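Local coordinates for protein GCN5-related N-acetyltransferase (Kribbella flavida, PDB 4MY0) that probably transfers an acetyl group from acetyl-coenzyme A to the amino groups of aminoglycosides, as a member of the GCN5-related N-acetyltransferase family, at residues 160-171 with 199-210. Sequence-based numbering, arbitrary orientation.
Sequences VRRAGAKDAARF and LEDEENFAYLAE
Two short antiparallel strands of an acetyltransferase (GNAT) fold meet here, Arg161 and Leu208 forming a hydrogen-bonded pair: Arg161 N donates to Leu208 O at 2.9 Å and Leu208 N to Arg161 O at 2.8 Å. Two residues further along, Ala163 N donates to Ala206 O from above its carbonyl plane, and a water then joins Ala163 O to Ala206 N. Leu208, with CG anti to the backbone N (chi1 174°), splits its methyls: CD2 lies over one face of the Arg161 guanidinium, 3.6 Å from NH1, while CD1 meets Phe171 CE2. Arg161 NH1 also salt-bridges Asp167 OD1 (2.8 Å), and OD2 accepts from Gly164 N, tying the carboxylate back to the loop that leads into the helix. Leu199 CD1 sits 4.0 Å from the centroid of the Phe171 ring, over one face, a CH-pi contact. Arg170 bends at chi2 (59°) and sends NH2 to Glu210 O at 2.7 Å, while a water links its NE to Ala209 O. A leucine here would probably leave Glu210 O without this donor and break the water bridge to Ala209. Phe171 stacks on Phe213 of the next strand, helix 233-244 packs against Val160 and Tyr207, and Tyr207 OH bonds Arg27 of the second subunit.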
loop_
_atom_site.group_PDB
_atom_site.type_symbol
_atom_site.label_atom_id
_atom_site.label_comp_id
_atom_site.label_asym_id
_atom_site.label_seq_id
_atom_site.Cartn_x
_atom_site.Cartn_y
_atom_site.Cartn_z
ATOM N N VAL C 160 31.816 26.280 4.665
ATOM C CA VAL C 160 30.448 26.112 5.137
ATOM C C VAL C 160 30.514 25.802 6.623
ATOM O O VAL C 160 31.220 24.886 7.022
ATOM C CB VAL C 160 29.763 24.926 4.446
ATOM C CG1 VAL C 160 28.395 24.684 5.056
ATOM C CG2 VAL C 160 29.636 25.176 2.964
ATOM N N ARG C 161 29.803 26.557 7.453
ATOM C CA ARG C 161 29.865 26.290 8.886
ATOM C C ARG C 161 28.476 26.097 9.476
ATOM O O ARG C 161 27.477 26.535 8.902
ATOM C CB ARG C 161 30.605 27.413 9.623
ATOM C CG ARG C 161 29.746 28.613 9.891
ATOM C CD ARG C 161 30.386 29.543 10.934
ATOM N NE ARG C 161 29.420 30.500 11.469
ATOM C CZ ARG C 161 29.194 31.699 10.946
ATOM N NH1 ARG C 161 28.302 32.514 11.498
ATOM N NH2 ARG C 161 29.867 32.089 9.872
ATOM N N ARG C 162 28.418 25.424 10.618
ATOM C CA ARG C 162 27.158 25.233 11.312
ATOM C C ARG C 162 26.625 26.579 11.775
ATOM O O ARG C 162 27.383 27.421 12.250
ATOM C CB ARG C 162 27.344 24.296 12.509
ATOM C CG ARG C 162 26.103 24.161 13.382
ATOM C CD ARG C 162 26.130 22.872 14.200
ATOM N NE ARG C 162 27.271 22.810 15.106
ATOM C CZ ARG C 162 27.370 23.525 16.222
ATOM N NH1 ARG C 162 26.406 24.378 16.560
ATOM N NH2 ARG C 162 28.442 23.404 16.993
ATOM N N ALA C 163 25.322 26.794 11.624
ATOM C CA ALA C 163 24.737 28.062 12.039
ATOM C C ALA C 163 23.834 27.872 13.253
ATOM O O ALA C 163 23.441 26.743 13.584
ATOM C CB ALA C 163 23.959 28.694 10.897
ATOM N N GLY C 164 23.501 28.987 13.896
ATOM C CA GLY C 164 22.544 28.994 14.987
ATOM C C GLY C 164 21.794 30.310 15.116
ATOM O O GLY C 164 21.769 31.126 14.187
ATOM N N ALA C 165 21.199 30.519 16.286
ATOM C CA ALA C 165 20.295 31.634 16.528
ATOM C C ALA C 165 20.873 32.999 16.161
ATOM O O ALA C 165 20.162 33.856 15.617
ATOM C CB ALA C 165 19.858 31.635 17.989
ATOM N N LYS C 166 22.149 33.204 16.478
ATOM C CA LYS C 166 22.783 34.506 16.288
ATOM C C LYS C 166 23.000 34.864 14.817
ATOM O O LYS C 166 23.399 35.982 14.499
ATOM C CB LYS C 166 24.116 34.564 17.033
ATOM C CG LYS C 166 23.995 34.383 18.540
ATOM C CD LYS C 166 24.229 32.928 18.954
ATOM C CE LYS C 166 23.630 32.618 20.331
ATOM N NZ LYS C 166 24.136 33.522 21.404
ATOM N N ASP C 167 22.756 33.910 13.922
ATOM C CA ASP C 167 22.937 34.153 12.501
ATOM C C ASP C 167 21.645 34.610 11.827
ATOM O O ASP C 167 21.590 34.751 10.606
ATOM C CB ASP C 167 23.469 32.892 11.828
ATOM C CG ASP C 167 24.845 32.504 12.337
ATOM O OD1 ASP C 167 25.771 33.340 12.235
ATOM O OD2 ASP C 167 24.993 31.364 12.844
ATOM N N ALA C 168 20.606 34.845 12.624
ATOM C CA ALA C 168 19.299 35.197 12.072
ATOM C C ALA C 168 19.377 36.420 11.161
ATOM O O ALA C 168 18.812 36.408 10.076
ATOM C CB ALA C 168 18.285 35.432 13.189
ATOM N N ALA C 169 20.077 37.467 11.598
ATOM C CA ALA C 169 20.140 38.701 10.813
ATOM C C ALA C 169 20.932 38.512 9.517
ATOM O O ALA C 169 20.608 39.114 8.490
ATOM C CB ALA C 169 20.716 39.859 11.646
ATOM N N ARG C 170 21.976 37.689 9.564
ATOM C CA ARG C 170 22.733 37.366 8.354
ATOM C C ARG C 170 21.874 36.617 7.333
ATOM O O ARG C 170 21.983 36.859 6.124
ATOM C CB ARG C 170 23.988 36.560 8.697
ATOM C CG ARG C 170 24.796 36.129 7.483
ATOM C CD ARG C 170 25.249 37.347 6.673
ATOM N NE ARG C 170 26.123 36.975 5.563
ATOM C CZ ARG C 170 26.556 37.830 4.642
ATOM N NH1 ARG C 170 26.179 39.104 4.699
ATOM N NH2 ARG C 170 27.359 37.416 3.663
ATOM N N PHE C 171 21.019 35.713 7.815
ATOM C CA PHE C 171 20.120 34.962 6.934
ATOM C C PHE C 171 19.181 35.918 6.202
ATOM O O PHE C 171 18.939 35.775 4.996
ATOM C CB PHE C 171 19.292 33.951 7.735
ATOM C CG PHE C 171 19.988 32.632 7.977
ATOM C CD1 PHE C 171 19.308 31.440 7.797
ATOM C CD2 PHE C 171 21.315 32.586 8.385
ATOM C CE1 PHE C 171 19.946 30.221 8.027
ATOM C CE2 PHE C 171 21.957 31.379 8.614
ATOM C CZ PHE C 171 21.284 30.198 8.433
ATOM N N LEU C 199 16.122 28.765 14.009
ATOM C CA LEU C 199 17.522 28.341 13.974
ATOM C C LEU C 199 18.000 27.776 15.309
ATOM O O LEU C 199 18.976 27.031 15.343
ATOM C CB LEU C 199 18.432 29.499 13.556
ATOM C CG LEU C 199 18.222 30.074 12.152
ATOM C CD1 LEU C 199 19.118 31.286 11.914
ATOM C CD2 LEU C 199 18.456 29.013 11.090
ATOM N N GLU C 200 17.334 28.133 16.407
ATOM C CA GLU C 200 17.714 27.597 17.723
ATOM C C GLU C 200 17.085 26.219 17.994
ATOM O O GLU C 200 17.576 25.458 18.818
ATOM C CB GLU C 200 17.379 28.585 18.853
ATOM C CG GLU C 200 17.874 28.133 20.235
ATOM C CD GLU C 200 18.107 29.287 21.198
ATOM O OE1 GLU C 200 18.185 30.444 20.735
ATOM O OE2 GLU C 200 18.213 29.037 22.421
ATOM N N ASP C 201 16.001 25.907 17.289
ATOM C CA ASP C 201 15.360 24.599 17.379
ATOM C C ASP C 201 16.373 23.496 17.018
ATOM O O ASP C 201 16.898 23.456 15.896
ATOM C CB ASP C 201 14.144 24.576 16.444
ATOM C CG ASP C 201 13.294 23.315 16.582
ATOM O OD1 ASP C 201 13.827 22.244 16.952
ATOM O OD2 ASP C 201 12.084 23.395 16.279
ATOM N N GLU C 202 16.650 22.609 17.972
ATOM C CA GLU C 202 17.642 21.547 17.784
ATOM C C GLU C 202 17.296 20.556 16.667
ATOM O O GLU C 202 18.156 19.803 16.218
ATOM C CB GLU C 202 17.872 20.783 19.095
ATOM C CG GLU C 202 19.004 21.333 19.954
ATOM C CD GLU C 202 19.122 20.618 21.295
ATOM O OE1 GLU C 202 19.295 19.377 21.303
ATOM O OE2 GLU C 202 19.038 21.301 22.341
ATOM N N GLU C 203 16.044 20.560 16.221
ATOM C CA GLU C 203 15.600 19.653 15.162
ATOM C C GLU C 203 15.884 20.216 13.778
ATOM O O GLU C 203 15.778 19.511 12.768
ATOM C CB GLU C 203 14.116 19.331 15.325
ATOM C CG GLU C 203 13.809 18.808 16.724
ATOM C CD GLU C 203 12.359 18.421 16.907
ATOM O OE1 GLU C 203 12.061 17.712 17.895
ATOM O OE2 GLU C 203 11.525 18.835 16.069
ATOM N N ASN C 204 16.267 21.486 13.734
ATOM C CA ASN C 204 16.620 22.116 12.470
ATOM C C ASN C 204 18.124 22.191 12.311
ATOM O O ASN C 204 18.830 22.569 13.252
ATOM C CB ASN C 204 15.984 23.502 12.382
ATOM C CG ASN C 204 14.478 23.424 12.307
ATOM O OD1 ASN C 204 13.928 22.471 11.736
ATOM N ND2 ASN C 204 13.797 24.396 12.907
ATOM N N PHE C 205 18.613 21.821 11.128
ATOM C CA PHE C 205 20.047 21.796 10.878
ATOM C C PHE C 205 20.369 22.918 9.893
ATOM O O PHE C 205 19.987 22.844 8.725
ATOM C CB PHE C 205 20.475 20.435 10.304
ATOM C CG PHE C 205 19.927 19.240 11.063
ATOM C CD1 PHE C 205 19.684 19.308 12.437
ATOM C CD2 PHE C 205 19.655 18.050 10.395
ATOM C CE1 PHE C 205 19.165 18.212 13.134
ATOM C CE2 PHE C 205 19.146 16.946 11.080
ATOM C CZ PHE C 205 18.892 17.029 12.450
ATOM N N ALA C 206 21.041 23.963 10.376
ATOM C CA ALA C 206 21.313 25.157 9.568
ATOM C C ALA C 206 22.802 25.297 9.283
ATOM O O ALA C 206 23.614 25.140 10.182
ATOM C CB ALA C 206 20.798 26.415 10.283
ATOM N N TYR C 207 23.156 25.601 8.038
ATOM C CA TYR C 207 24.556 25.818 7.653
ATOM C C TYR C 207 24.683 27.094 6.857
ATOM O O TYR C 207 23.778 27.445 6.097
ATOM C CB TYR C 207 25.106 24.615 6.865
ATOM C CG TYR C 207 25.100 23.394 7.744
ATOM C CD1 TYR C 207 26.147 23.152 8.615
ATOM C CD2 TYR C 207 23.997 22.542 7.782
ATOM C CE1 TYR C 207 26.122 22.073 9.472
ATOM C CE2 TYR C 207 23.970 21.450 8.638
ATOM C CZ TYR C 207 25.040 21.227 9.480
ATOM O OH TYR C 207 25.048 20.155 10.341
ATOM N N LEU C 208 25.805 27.786 7.044
ATOM C CA LEU C 208 25.999 29.108 6.474
ATOM C C LEU C 208 27.317 29.189 5.714
ATOM O O LEU C 208 28.370 28.800 6.229
ATOM C CB LEU C 208 25.989 30.153 7.593
ATOM C CG LEU C 208 26.325 31.588 7.198
ATOM C CD1 LEU C 208 25.242 32.135 6.288
ATOM C CD2 LEU C 208 26.484 32.457 8.434
ATOM N N ALA C 209 27.253 29.690 4.482
ATOM C CA ALA C 209 28.461 30.029 3.729
ATOM C C ALA C 209 28.533 31.552 3.614
ATOM O O ALA C 209 27.637 32.247 4.090
ATOM C CB ALA C 209 28.429 29.393 2.361
ATOM N N GLU C 210 29.573 32.065 2.960
ATOM C CA GLU C 210 29.732 33.512 2.762
ATOM C C GLU C 210 28.550 34.135 2.007
ATOM O O GLU C 210 28.131 35.259 2.308
ATOM C CB GLU C 210 31.042 33.797 2.019
ATOM C CG GLU C 210 31.338 35.269 1.781
ATOM C CD GLU C 210 32.808 35.516 1.449
ATOM O OE1 GLU C 210 33.447 34.614 0.859
ATOM O OE2 GLU C 210 33.328 36.603 1.793
HETATM O O HOH W 1 22.175 24.341 13.082
HETATM O O HOH W 2 27.681 34.524 5.557
#